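Local structure of scyllo-inositol 2-dehydrogenase (NADP(+)) IolW (3GDO) at residues A84-G89 with K115-S120; M94-T99 with V121-R126; R126-F131 with G252-E257; I182-L187 with I327-I332. The protein catalyses the reversible NADPH-dependent reduction of scyllo-inosose to scyllo-inositol and cannot use NADH in place of NADPH. One frame throughout, in Å; residues are numbered along the deposited sequence.

Contact 1: residues A84-G89 with K115-S120; sequences ACIQAG and KGVLLS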
loop_
_atom_site.group_PDB
_atom_site.type_symbol
_atom_site.label_atom_id
_atom_site.label_comp_id
_atom_site.label_asym_id
_atom_site.label_seq_id
_atom_site.Cartn_x
_atom_site.Cartn_y
_atom_site.Cartn_z
ATOM N N ALA B 84 -5.789 -22.648 -33.841
ATOM C CA ALA B 84 -6.080 -22.721 -35.263
ATOM C C ALA B 84 -5.066 -21.933 -36.074
ATOM O O ALA B 84 -4.626 -22.383 -37.133
ATOM C CB ALA B 84 -7.482 -22.209 -35.536
ATOM N N CYS B 85 -4.673 -20.759 -35.586
ATOM C CA CYS B 85 -3.680 -19.971 -36.320
ATOM C C CYS B 85 -2.315 -20.625 -36.276
ATOM O O CYS B 85 -1.586 -20.650 -37.289
ATOM C CB CYS B 85 -3.572 -18.566 -35.765
ATOM S SG CYS B 85 -5.017 -17.573 -36.101
ATOM N N ILE B 86 -1.964 -21.132 -35.096
ATOM C CA ILE B 86 -0.717 -21.847 -34.913
ATOM C C ILE B 86 -0.704 -23.085 -35.832
ATOM O O ILE B 86 0.245 -23.272 -36.572
ATOM C CB ILE B 86 -0.458 -22.228 -33.437
ATOM C CG1 ILE B 86 -0.174 -20.987 -32.584
ATOM C CG2 ILE B 86 0.767 -23.158 -33.304
ATOM C CD1 ILE B 86 -0.319 -21.269 -31.090
ATOM N N GLN B 87 -1.764 -23.896 -35.803
ATOM C CA GLN B 87 -1.856 -25.071 -36.677
ATOM C C GLN B 87 -1.677 -24.694 -38.152
ATOM O O GLN B 87 -1.128 -25.461 -38.907
ATOM C CB GLN B 87 -3.181 -25.822 -36.518
ATOM C CG GLN B 87 -3.534 -26.332 -35.116
ATOM C CD GLN B 87 -2.547 -27.319 -34.505
ATOM O OE1 GLN B 87 -1.436 -27.552 -35.021
ATOM N NE2 GLN B 87 -2.954 -27.905 -33.371
ATOM N N ALA B 88 -2.113 -23.507 -38.549
ATOM C CA ALA B 88 -2.028 -23.094 -39.946
ATOM C C ALA B 88 -0.697 -22.436 -40.296
ATOM O O ALA B 88 -0.504 -21.950 -41.425
ATOM C CB ALA B 88 -3.190 -22.173 -40.295
ATOM N N GLY B 89 0.229 -22.418 -39.334
ATOM C CA GLY B 89 1.568 -21.920 -39.603
ATOM C C GLY B 89 1.654 -20.408 -39.583
ATOM O O GLY B 89 2.569 -19.832 -40.185
ATOM N N LYS B 115 5.736 -25.998 -34.161
ATOM C CA LYS B 115 5.352 -25.616 -35.516
ATOM C C LYS B 115 6.253 -24.548 -36.130
ATOM O O LYS B 115 6.123 -24.234 -37.305
ATOM C CB LYS B 115 3.881 -25.191 -35.534
ATOM C CG LYS B 115 3.266 -25.152 -36.896
ATOM C CD LYS B 115 2.669 -26.509 -37.275
ATOM C CE LYS B 115 2.143 -26.480 -38.697
ATOM N NZ LYS B 115 1.357 -27.728 -38.944
ATOM N N GLY B 116 7.171 -24.002 -35.342
ATOM C CA GLY B 116 8.150 -23.027 -35.824
ATOM C C GLY B 116 7.619 -21.618 -36.015
ATOM O O GLY B 116 8.134 -20.844 -36.832
ATOM N N VAL B 117 6.587 -21.270 -35.251
ATOM C CA VAL B 117 5.958 -19.951 -35.385
ATOM C C VAL B 117 6.192 -19.059 -34.141
ATOM O O VAL B 117 6.411 -19.575 -33.040
ATOM C CB VAL B 117 4.429 -20.089 -35.693
ATOM C CG1 VAL B 117 4.221 -20.658 -37.087
ATOM C CG2 VAL B 117 3.735 -20.968 -34.670
ATOM N N LEU B 118 6.169 -17.737 -34.341
ATOM C CA LEU B 118 6.298 -16.784 -33.243
ATOM C C LEU B 118 4.967 -16.559 -32.524
ATOM O O LEU B 118 3.953 -16.233 -33.159
ATOM C CB LEU B 118 6.832 -15.457 -33.779
ATOM C CG LEU B 118 8.220 -15.621 -34.400
ATOM C CD1 LEU B 118 8.649 -14.331 -35.081
ATOM C CD2 LEU B 118 9.270 -16.080 -33.318
ATOM N N LEU B 119 4.980 -16.726 -31.210
ATOM C CA LEU B 119 3.807 -16.498 -30.363
ATOM C C LEU B 119 4.142 -15.424 -29.324
ATOM O O LEU B 119 5.097 -15.568 -28.524
ATOM C CB LEU B 119 3.363 -17.792 -29.685
ATOM C CG LEU B 119 2.138 -17.671 -28.773
ATOM C CD1 LEU B 119 0.902 -17.167 -29.536
ATOM C CD2 LEU B 119 1.853 -18.970 -28.068
ATOM N N SER B 120 3.391 -14.322 -29.368
ATOM C CA SER B 120 3.608 -13.211 -28.445
ATOM C C SER B 120 2.262 -12.816 -27.773
ATOM O O SER B 120 1.163 -13.287 -28.189
ATOM C CB SER B 120 4.231 -12.043 -29.196
ATOM O OG SER B 120 4.671 -10.997 -28.323
#
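Ile-86, Lys-115 and Val-117 carry this contact, which lays the end of helix 78-87 against the turn that leads into strand 119-122. Ile-86 presents its CG2 branch to Val-117, methyl against methyl, with CG2 of Ile-86 3.9 Å from CG2 of Val-117 and the two side chains running at a slant to each other. The other methyl of Val-117, CG1, lies 3.6 Å from the carbonyl carbon of Gly-89, so this valine touches both the last helical turn and the residue that ends it. Gly-89 has positive phi and closes the helix in a Schellman motif; Gly-116 does the same for helix 102-115. Lys-115 leaves with CG anti to the backbone N (chi1 -163°) and bends at chi2, which lays its chain across the last helical turn: CG is 3.6 Å from Ile-86 O, and NZ makes a weak hydrogen bond of 3.4 Å to Gln-87 O. Deeper in, Ile-86 also packs on Ala-111 of helix 102-115, and Leu-119 on Leu-108, in the Rossmann-fold domain. The apolar inner side carries the packing; at the rim the ammonium group, only weakly bonded, probably gains from the negative end of the helix.

Contact 2: residues M94-T99 with V121-R126; sequences MEKPMT and VYHNRR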
loop_
_atom_site.group_PDB
_atom_site.type_symbol
_atom_site.label_atom_id
_atom_site.label_comp_id
_atom_site.label_asym_id
_atom_site.label_seq_id
_atom_site.Cartn_x
_atom_site.Cartn_y
_atom_site.Cartn_z
ATOM N N MET B 94 -1.426 -12.275 -29.236
ATOM C CA MET B 94 -2.613 -12.516 -28.393
ATOM C C MET B 94 -2.784 -11.307 -27.473
ATOM O O MET B 94 -1.795 -10.681 -27.082
ATOM C CB MET B 94 -2.413 -13.740 -27.470
ATOM C CG MET B 94 -1.902 -15.056 -28.074
ATOM S SD MET B 94 -1.798 -16.435 -26.901
ATOM C CE MET B 94 -3.483 -16.790 -26.524
ATOM N N GLU B 95 -4.023 -10.989 -27.090
ATOM C CA GLU B 95 -4.219 -9.935 -26.074
ATOM C C GLU B 95 -3.854 -10.487 -24.695
ATOM O O GLU B 95 -3.793 -11.707 -24.501
ATOM C CB GLU B 95 -5.649 -9.359 -26.076
ATOM C CG GLU B 95 -5.832 -8.057 -26.877
ATOM C CD GLU B 95 -5.201 -6.801 -26.240
ATOM O OE1 GLU B 95 -4.490 -6.901 -25.184
ATOM O OE2 GLU B 95 -5.411 -5.714 -26.834
ATOM N N LYS B 96 -3.557 -9.587 -23.755
ATOM C CA LYS B 96 -3.528 -9.977 -22.343
ATOM C C LYS B 96 -4.987 -10.062 -21.831
ATOM O O LYS B 96 -5.863 -9.470 -22.423
ATOM C CB LYS B 96 -2.710 -9.003 -21.494
ATOM C CG LYS B 96 -2.888 -7.519 -21.794
ATOM C CD LYS B 96 -4.295 -6.994 -21.488
ATOM C CE LYS B 96 -4.663 -7.160 -20.041
ATOM N NZ LYS B 96 -5.955 -6.519 -19.776
ATOM N N PRO B 97 -5.269 -10.848 -20.779
ATOM C CA PRO B 97 -4.427 -11.837 -20.167
ATOM C C PRO B 97 -4.377 -13.001 -21.127
ATOM O O PRO B 97 -5.390 -13.315 -21.745
ATOM C CB PRO B 97 -5.194 -12.196 -18.893
ATOM C CG PRO B 97 -6.650 -12.034 -19.296
ATOM C CD PRO B 97 -6.623 -10.821 -20.175
ATOM N N MET B 98 -3.201 -13.601 -21.274
ATOM C CA MET B 98 -2.966 -14.671 -22.266
ATOM C C MET B 98 -4.092 -15.734 -22.277
ATOM O O MET B 98 -4.779 -15.886 -23.282
ATOM C CB MET B 98 -1.576 -15.288 -22.016
ATOM C CG MET B 98 -1.093 -16.330 -23.030
ATOM S SD MET B 98 0.485 -17.055 -22.472
ATOM C CE MET B 98 0.742 -18.054 -23.968
ATOM N N THR B 99 -4.273 -16.449 -21.170
ATOM C CA THR B 99 -5.372 -17.426 -21.019
ATOM C C THR B 99 -5.847 -17.407 -19.562
ATOM O O THR B 99 -5.238 -16.735 -18.742
ATOM C CB THR B 99 -4.896 -18.865 -21.309
ATOM O OG1 THR B 99 -3.681 -19.105 -20.596
ATOM C CG2 THR B 99 -4.662 -19.086 -22.812
ATOM N N VAL B 121 2.359 -11.999 -26.718
ATOM C CA VAL B 121 1.186 -11.567 -25.933
ATOM C C VAL B 121 1.313 -10.057 -25.843
ATOM O O VAL B 121 2.384 -9.560 -25.586
ATOM C CB VAL B 121 1.169 -12.206 -24.535
ATOM C CG1 VAL B 121 -0.043 -11.673 -23.677
ATOM C CG2 VAL B 121 1.075 -13.720 -24.660
ATOM N N TYR B 122 0.231 -9.332 -26.095
ATOM C CA TYR B 122 0.306 -7.866 -26.148
ATOM C C TYR B 122 0.335 -7.248 -24.712
ATOM O O TYR B 122 -0.690 -6.703 -24.250
ATOM C CB TYR B 122 -0.869 -7.332 -27.010
ATOM C CG TYR B 122 -0.786 -5.858 -27.396
ATOM C CD1 TYR B 122 0.302 -5.384 -28.094
ATOM C CD2 TYR B 122 -1.819 -4.939 -27.038
ATOM C CE1 TYR B 122 0.387 -4.037 -28.469
ATOM C CE2 TYR B 122 -1.749 -3.571 -27.404
ATOM C CZ TYR B 122 -0.634 -3.141 -28.122
ATOM O OH TYR B 122 -0.453 -1.822 -28.483
ATOM N N HIS B 123 1.482 -7.352 -24.024
ATOM C CA HIS B 123 1.713 -6.679 -22.731
ATOM C C HIS B 123 2.332 -5.330 -22.995
ATOM O O HIS B 123 3.521 -5.089 -22.724
ATOM C CB HIS B 123 2.558 -7.523 -21.769
ATOM C CG HIS B 123 1.753 -8.541 -21.017
ATOM N ND1 HIS B 123 0.827 -8.191 -20.047
ATOM C CD2 HIS B 123 1.695 -9.891 -21.119
ATOM C CE1 HIS B 123 0.272 -9.286 -19.554
ATOM N NE2 HIS B 123 0.775 -10.336 -20.192
ATOM N N ASN B 124 1.514 -4.457 -23.563
ATOM C CA ASN B 124 2.032 -3.201 -24.056
ATOM C C ASN B 124 2.304 -2.180 -22.968
ATOM O O ASN B 124 2.954 -1.196 -23.253
ATOM C CB ASN B 124 1.155 -2.606 -25.167
ATOM C CG ASN B 124 -0.211 -2.166 -24.681
ATOM O OD1 ASN B 124 -0.789 -2.745 -23.776
ATOM N ND2 ASN B 124 -0.737 -1.127 -25.309
ATOM N N ARG B 125 1.820 -2.412 -21.736
ATOM C CA ARG B 125 2.130 -1.484 -20.626
ATOM C C ARG B 125 3.613 -1.464 -20.278
ATOM O O ARG B 125 4.021 -0.662 -19.439
ATOM C CB ARG B 125 1.322 -1.774 -19.327
ATOM C CG ARG B 125 -0.197 -1.596 -19.364
ATOM C CD ARG B 125 -0.697 -0.987 -20.617
ATOM N NE ARG B 125 -2.056 -0.500 -20.465
ATOM C CZ ARG B 125 -3.052 -0.741 -21.319
ATOM N NH1 ARG B 125 -2.876 -1.499 -22.398
ATOM N NH2 ARG B 125 -4.246 -0.217 -21.087
ATOM N N ARG B 126 4.429 -2.330 -20.890
ATOM C CA ARG B 126 5.874 -2.159 -20.770
ATOM C C ARG B 126 6.318 -0.910 -21.539
ATOM O O ARG B 126 7.447 -0.482 -21.378
ATOM C CB ARG B 126 6.673 -3.354 -21.275
ATOM C CG ARG B 126 6.469 -4.657 -20.509
ATOM C CD ARG B 126 7.351 -5.751 -21.101
ATOM N NE ARG B 126 6.955 -7.061 -20.611
ATOM C CZ ARG B 126 7.525 -8.209 -20.966
ATOM N NH1 ARG B 126 8.551 -8.245 -21.834
ATOM N NH2 ARG B 126 7.054 -9.342 -20.464
HETATM O O HOH W 1 -0.348 -12.820 -19.923
#
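Val-121 turns CG1 anti to its own backbone N (chi1 177°), which leaves CG2 to face Met-98; Met-98 in turn sends CG away from its N (chi1 -174°) and runs on fully extended, crossing the valine at about a right angle. CG of Met-98 reaches CG2 of Val-121 at 3.8 Å, while CG1 of Val-121 rests 3.8 Å from Glu-95 O. A serine in place of Val-121 would probably leave the Met-98 side chain without its apolar neighbour and open a gap beside the Glu-95 carbonyl. The backbones are joined by a short hydrogen bond, 2.6 Å, from Tyr-122 N to Met-94 O. Strands 91-95 and 119-122 are parallel neighbours, linked through helix 102-115 in a beta-alpha-beta unit at one edge of the Rossmann sheet. After the first strand comes the Glu-Lys-Pro sequence familiar from the Gfo/Idh/MocA family, with a cis peptide bond between Lys-96 and Pro-97. Lys-96 lays CB over a face of the His-123 ring, 3.9 Å from its centroid, a CH-pi contact; its ammonium end goes to Asp-177. In the plane of the same imidazole, a water lies 2.7 Å from His-123 NE2 and accepts from Met-98 N.

Contact 3: residues R126-F131 with G252-E257; sequences RWDNDF and GIDGQE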
loop_
_atom_site.group_PDB
_atom_site.type_symbol
_atom_site.label_atom_id
_atom_site.label_comp_id
_atom_site.label_asym_id
_atom_site.label_seq_id
_atom_site.Cartn_x
_atom_site.Cartn_y
_atom_site.Cartn_z
ATOM N N ARG B 126 4.429 -2.330 -20.890
ATOM C CA ARG B 126 5.874 -2.159 -20.770
ATOM C C ARG B 126 6.318 -0.910 -21.539
ATOM O O ARG B 126 7.447 -0.482 -21.378
ATOM C CB ARG B 126 6.673 -3.354 -21.275
ATOM C CG ARG B 126 6.469 -4.657 -20.509
ATOM C CD ARG B 126 7.351 -5.751 -21.101
ATOM N NE ARG B 126 6.955 -7.061 -20.611
ATOM C CZ ARG B 126 7.525 -8.209 -20.966
ATOM N NH1 ARG B 126 8.551 -8.245 -21.834
ATOM N NH2 ARG B 126 7.054 -9.342 -20.464
ATOM N N TRP B 127 5.460 -0.367 -22.398
ATOM C CA TRP B 127 5.794 0.903 -23.121
ATOM C C TRP B 127 4.913 2.100 -22.702
ATOM O O TRP B 127 4.794 3.090 -23.442
ATOM C CB TRP B 127 5.891 0.685 -24.670
ATOM C CG TRP B 127 6.998 -0.332 -25.011
ATOM C CD1 TRP B 127 8.333 -0.066 -25.299
ATOM C CD2 TRP B 127 6.864 -1.761 -25.042
ATOM N NE1 TRP B 127 9.020 -1.244 -25.480
ATOM C CE2 TRP B 127 8.144 -2.297 -25.337
ATOM C CE3 TRP B 127 5.789 -2.642 -24.803
ATOM C CZ2 TRP B 127 8.375 -3.665 -25.426
ATOM C CZ3 TRP B 127 6.019 -4.007 -24.898
ATOM C CH2 TRP B 127 7.302 -4.505 -25.222
ATOM N N ASP B 128 4.302 2.005 -21.510
ATOM C CA ASP B 128 3.645 3.143 -20.843
ATOM C C ASP B 128 4.704 4.179 -20.439
ATOM O O ASP B 128 5.838 3.805 -20.074
ATOM C CB ASP B 128 2.898 2.689 -19.577
ATOM C CG ASP B 128 1.492 2.201 -19.859
ATOM O OD1 ASP B 128 1.130 2.011 -21.038
ATOM O OD2 ASP B 128 0.705 2.014 -18.884
ATOM N N ASN B 129 4.356 5.473 -20.530
ATOM C CA ASN B 129 5.328 6.511 -20.145
ATOM C C ASN B 129 5.980 6.304 -18.775
ATOM O O ASN B 129 7.213 6.294 -18.656
ATOM C CB ASN B 129 4.781 7.949 -20.324
ATOM C CG ASN B 129 3.355 8.173 -19.783
ATOM O OD1 ASN B 129 2.841 7.488 -18.857
ATOM N ND2 ASN B 129 2.714 9.168 -20.359
ATOM N N ASP B 130 5.153 6.113 -17.741
ATOM C CA ASP B 130 5.663 5.989 -16.376
ATOM C C ASP B 130 6.637 4.825 -16.248
ATOM O O ASP B 130 7.741 4.980 -15.686
ATOM C CB ASP B 130 4.511 5.898 -15.345
ATOM C CG ASP B 130 3.346 4.999 -15.800
ATOM O OD1 ASP B 130 3.573 4.052 -16.599
ATOM O OD2 ASP B 130 2.180 5.223 -15.343
ATOM N N PHE B 131 6.242 3.662 -16.772
ATOM C CA PHE B 131 7.100 2.494 -16.710
ATOM C C PHE B 131 8.417 2.709 -17.472
ATOM O O PHE B 131 9.474 2.314 -17.005
ATOM C CB PHE B 131 6.376 1.234 -17.188
ATOM C CG PHE B 131 7.121 -0.031 -16.875
ATOM C CD1 PHE B 131 7.252 -0.469 -15.578
ATOM C CD2 PHE B 131 7.689 -0.787 -17.884
ATOM C CE1 PHE B 131 7.954 -1.618 -15.284
ATOM C CE2 PHE B 131 8.402 -1.935 -17.610
ATOM C CZ PHE B 131 8.525 -2.369 -16.305
ATOM N N GLY B 252 -0.750 9.048 -11.662
ATOM C CA GLY B 252 -1.277 9.262 -13.020
ATOM C C GLY B 252 -1.184 7.953 -13.809
ATOM O O GLY B 252 -0.644 6.936 -13.325
ATOM N N ILE B 253 -1.721 7.999 -15.017
ATOM C CA ILE B 253 -1.758 6.849 -15.902
ATOM C C ILE B 253 -1.372 7.333 -17.310
ATOM O O ILE B 253 -1.585 8.507 -17.659
ATOM C CB ILE B 253 -3.170 6.211 -15.834
ATOM C CG1 ILE B 253 -3.111 4.686 -16.099
ATOM C CG2 ILE B 253 -4.215 7.040 -16.660
ATOM C CD1 ILE B 253 -4.419 4.084 -16.592
ATOM N N ASP B 254 -0.751 6.444 -18.083
ATOM C CA ASP B 254 -0.336 6.710 -19.472
ATOM C C ASP B 254 -1.514 7.198 -20.320
ATOM O O ASP B 254 -2.611 6.650 -20.220
ATOM C CB ASP B 254 0.322 5.445 -20.058
ATOM C CG ASP B 254 0.742 5.608 -21.510
ATOM O OD1 ASP B 254 1.963 5.765 -21.784
ATOM O OD2 ASP B 254 -0.168 5.559 -22.360
ATOM N N GLY B 255 -1.296 8.268 -21.093
ATOM C CA GLY B 255 -2.324 8.858 -21.959
ATOM C C GLY B 255 -2.617 8.190 -23.332
ATOM O O GLY B 255 -3.594 8.544 -23.989
ATOM N N GLN B 256 -1.830 7.200 -23.766
ATOM C CA GLN B 256 -2.040 6.625 -25.133
ATOM C C GLN B 256 -3.403 5.993 -25.431
ATOM O O GLN B 256 -4.002 6.260 -26.478
ATOM C CB GLN B 256 -0.946 5.658 -25.503
ATOM C CG GLN B 256 0.450 6.253 -25.488
ATOM C CD GLN B 256 1.450 5.178 -25.703
ATOM O OE1 GLN B 256 1.729 4.789 -26.857
ATOM N NE2 GLN B 256 1.950 4.611 -24.594
ATOM N N GLU B 257 -3.905 5.145 -24.538
ATOM C CA GLU B 257 -5.230 4.602 -24.776
ATOM C C GLU B 257 -6.311 5.667 -24.955
ATOM O O GLU B 257 -7.184 5.496 -25.790
ATOM C CB GLU B 257 -5.632 3.581 -23.720
ATOM C CG GLU B 257 -4.925 2.257 -23.932
ATOM C CD GLU B 257 -5.674 1.109 -23.291
ATOM O OE1 GLU B 257 -5.342 -0.050 -23.595
ATOM O OE2 GLU B 257 -6.600 1.369 -22.492
HETATM O O HOH W 2 0.119 4.067 -16.731
HETATM O O HOH W 3 -0.056 10.250 -18.900
HETATM O O HOH W 4 2.016 7.036 -13.236
#
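OD1 of Asp-254 is gripped by two donors, one from each segment. Asn-129 N comes in on the anti lone pair at 2.7 Å and 162°, and Gln-256 NE2 meets the syn side at 3.0 Å, somewhat out of the carboxylate plane. OD2 caps the following helix, accepting from Gln-256 N at 2.7 Å from above the plane. The carboxylate thus ties the start of helix 129-139, which follows the last Rossmann strand, 119-122, to the turn between strand 246-250 of the mixed sheet and helix 256-261. An alanine in place of Asp-254 would probably leave Asn-129 N and Gln-256 N without their acceptor, and Gln-256 NE2 without its main one. OE1 of Gln-256 is held separately, by Trp-271 NE1 and Tyr-302 N. Asp-128 stacks its carboxylate on that of Asp-254, planes 14° apart; OD1 of Asp-128 is bonded to the hydroxyl of Tyr-302. A water accepts from Asp-254 N at 2.9 Å and lies within bonding distance of Asp-128 and Asp-130, more acceptors than its protons can serve. With OD1 of Asp-128 3.9 Å from OD1 of Asp-254, repulsion is probably eased by the helix N-termini, the Tyr-302 hydroxyl and a long, weak Asp-130 to Arg-238 ion pair.

Contact 4: residues I182-L187 with I327-I332; sequences IIDQTL and INVIRI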
loop_
_atom_site.group_PDB
_atom_site.type_symbol
_atom_site.label_atom_id
_atom_site.label_comp_id
_atom_site.label_asym_id
_atom_site.label_seq_id
_atom_site.Cartn_x
_atom_site.Cartn_y
_atom_site.Cartn_z
ATOM N N ILE B 182 0.318 -4.901 -14.279
ATOM C CA ILE B 182 1.316 -4.454 -13.302
ATOM C C ILE B 182 2.139 -5.630 -12.768
ATOM O O ILE B 182 3.279 -5.460 -12.337
ATOM C CB ILE B 182 0.665 -3.553 -12.183
ATOM C CG1 ILE B 182 -0.461 -4.285 -11.434
ATOM C CG2 ILE B 182 0.093 -2.268 -12.817
ATOM C CD1 ILE B 182 -0.916 -3.506 -10.122
ATOM N N ILE B 183 1.558 -6.835 -12.860
ATOM C CA ILE B 183 2.284 -8.076 -12.636
ATOM C C ILE B 183 3.371 -8.248 -13.719
ATOM O O ILE B 183 4.522 -8.575 -13.415
ATOM C CB ILE B 183 1.323 -9.275 -12.638
ATOM C CG1 ILE B 183 0.498 -9.295 -11.349
ATOM C CG2 ILE B 183 2.086 -10.628 -12.806
ATOM C CD1 ILE B 183 -0.702 -10.314 -11.404
ATOM N N ASP B 184 3.017 -7.997 -14.971
ATOM C CA ASP B 184 3.964 -8.172 -16.079
ATOM C C ASP B 184 5.152 -7.240 -15.879
ATOM O O ASP B 184 6.338 -7.626 -16.087
ATOM C CB ASP B 184 3.291 -7.892 -17.447
ATOM C CG ASP B 184 4.291 -7.962 -18.630
ATOM O OD1 ASP B 184 4.718 -9.083 -18.980
ATOM O OD2 ASP B 184 4.658 -6.892 -19.219
ATOM N N GLN B 185 4.841 -6.009 -15.472
ATOM C CA GLN B 185 5.874 -5.000 -15.258
ATOM C C GLN B 185 6.831 -5.476 -14.172
ATOM O O GLN B 185 8.063 -5.387 -14.318
ATOM C CB GLN B 185 5.239 -3.685 -14.849
ATOM C CG GLN B 185 4.571 -2.965 -16.019
ATOM C CD GLN B 185 3.989 -1.599 -15.654
ATOM O OE1 GLN B 185 3.745 -1.301 -14.491
ATOM N NE2 GLN B 185 3.780 -0.766 -16.655
ATOM N N THR B 186 6.247 -6.010 -13.098
ATOM C CA THR B 186 7.022 -6.489 -11.950
ATOM C C THR B 186 7.911 -7.661 -12.337
ATOM O O THR B 186 9.092 -7.712 -11.923
ATOM C CB THR B 186 6.128 -6.906 -10.748
ATOM O OG1 THR B 186 5.164 -5.865 -10.487
ATOM C CG2 THR B 186 6.968 -7.135 -9.528
ATOM N N LEU B 187 7.344 -8.619 -13.086
ATOM C CA LEU B 187 8.118 -9.783 -13.566
ATOM C C LEU B 187 9.224 -9.287 -14.494
ATOM O O LEU B 187 10.349 -9.757 -14.422
ATOM C CB LEU B 187 7.224 -10.760 -14.282
ATOM C CG LEU B 187 6.149 -11.416 -13.391
ATOM C CD1 LEU B 187 5.423 -12.448 -14.194
ATOM C CD2 LEU B 187 6.691 -11.979 -12.118
ATOM N N ILE B 327 2.911 -16.584 -19.959
ATOM C CA ILE B 327 2.479 -17.667 -19.073
ATOM C C ILE B 327 2.857 -17.320 -17.612
ATOM O O ILE B 327 2.129 -17.669 -16.677
ATOM C CB ILE B 327 3.147 -19.027 -19.476
ATOM C CG1 ILE B 327 2.534 -19.589 -20.773
ATOM C CG2 ILE B 327 3.039 -20.043 -18.373
ATOM C CD1 ILE B 327 3.438 -20.695 -21.440
ATOM N N ASN B 328 4.000 -16.667 -17.412
ATOM C CA ASN B 328 4.411 -16.386 -16.033
ATOM C C ASN B 328 3.427 -15.480 -15.270
ATOM O O ASN B 328 3.222 -15.650 -14.060
ATOM C CB ASN B 328 5.846 -15.850 -15.948
ATOM C CG ASN B 328 6.873 -16.965 -16.017
ATOM O OD1 ASN B 328 6.574 -18.104 -15.702
ATOM N ND2 ASN B 328 8.071 -16.640 -16.482
ATOM N N VAL B 329 2.816 -14.562 -16.007
ATOM C CA VAL B 329 1.759 -13.654 -15.482
ATOM C C VAL B 329 0.582 -14.455 -14.993
ATOM O O VAL B 329 0.071 -14.232 -13.878
ATOM C CB VAL B 329 1.284 -12.676 -16.557
ATOM C CG1 VAL B 329 0.139 -11.762 -16.028
ATOM C CG2 VAL B 329 2.443 -11.854 -16.996
ATOM N N ILE B 330 0.166 -15.404 -15.821
ATOM C CA ILE B 330 -0.938 -16.288 -15.463
ATOM C C ILE B 330 -0.595 -17.132 -14.268
ATOM O O ILE B 330 -1.422 -17.348 -13.418
ATOM C CB ILE B 330 -1.377 -17.187 -16.659
ATOM C CG1 ILE B 330 -1.728 -16.324 -17.886
ATOM C CG2 ILE B 330 -2.555 -18.049 -16.270
ATOM C CD1 ILE B 330 -2.624 -15.052 -17.566
ATOM N N ARG B 331 0.650 -17.585 -14.190
ATOM C CA ARG B 331 1.133 -18.330 -13.034
ATOM C C ARG B 331 0.992 -17.515 -11.739
ATOM O O ARG B 331 0.605 -18.048 -10.691
ATOM C CB ARG B 331 2.609 -18.713 -13.229
ATOM C CG ARG B 331 2.814 -19.909 -14.166
ATOM C CD ARG B 331 4.037 -20.727 -13.762
ATOM N NE ARG B 331 5.070 -20.581 -14.775
ATOM C CZ ARG B 331 5.170 -21.364 -15.849
ATOM N NH1 ARG B 331 4.294 -22.358 -16.033
ATOM N NH2 ARG B 331 6.139 -21.146 -16.748
ATOM N N ILE B 332 1.314 -16.218 -11.812
ATOM C CA ILE B 332 1.207 -15.384 -10.608
ATOM C C ILE B 332 -0.252 -15.189 -10.280
ATOM O O ILE B 332 -0.615 -15.228 -9.107
ATOM C CB ILE B 332 1.858 -13.988 -10.788
ATOM C CG1 ILE B 332 3.356 -14.138 -10.988
ATOM C CG2 ILE B 332 1.540 -13.042 -9.540
ATOM C CD1 ILE B 332 4.051 -14.827 -9.834
#
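Ile-183 and Ile-332 lie alongside one another, pointing opposite ways, so that CG2 of Ile-183 meets CB of Ile-332 at 3.9 Å while CD1 of Ile-183 lies 4.0 Å from CG2 of Ile-332. With CG2 anti to the backbone N (chi1 -73°, measured to CG1), Ile-183 also turns this same methyl to Val-329, 3.9 Å from its CG1 and at a slant. Leu-187, one turn further on, runs antiparallel to Ile-332 in the same manner and splits its two methyls: CD2 approaches CG1 of Ile-332 at 4.1 Å, and CD1 sits against the backbone between Asn-328 and Val-329, 3.8 Å from Val-329 N. The segments belong to helices 174-190 and 323-342 of the C-terminal alpha/beta domain; 182-187 and 327-332 run at 113° between their N-to-C directions, with their axes 9.5 Å apart at closest approach. Both helices lean on the large mixed sheet, where Leu-215 touches Ile-183 and Ile-332 alike. Where the backbones come nearest, Val-329 sets CG2 against Asp-184, 4.1 Å from its CB. The carboxylate of Asp-184 forms a salt bridge with Arg-126, while across on helix 323-342 the amide oxygen OD1 of Asn-328 accepts from Arg-331 NE at 3.0 Å.

Overall arrangement
Contacts 1 and 2 both use strand 119-122 and follow it along the Rossmann sheet; their centres are about 17 Å apart, and Ser-120 O lies 3.0 Å from Met-94 N where they meet. Contact 2 sits near the middle of the chain, its centre about 10 Å from that of contact 4 and 15 Å from that of contact 3. Arg-126, shared by contacts 2 and 3, joins them to contact 4 through NE, 2.7 Å from Asp-184 OD2, and Arg-125 bridges to Glu-257 in contact 3. The nucleotide-binding and C-terminal domains thus meet around contact 2, where Glu-95 lies near a glycine-rich pattern consistent with cofactor binding. Contact 1 touches contact 2 but lies about 30 Å, centre to centre, from contact 3.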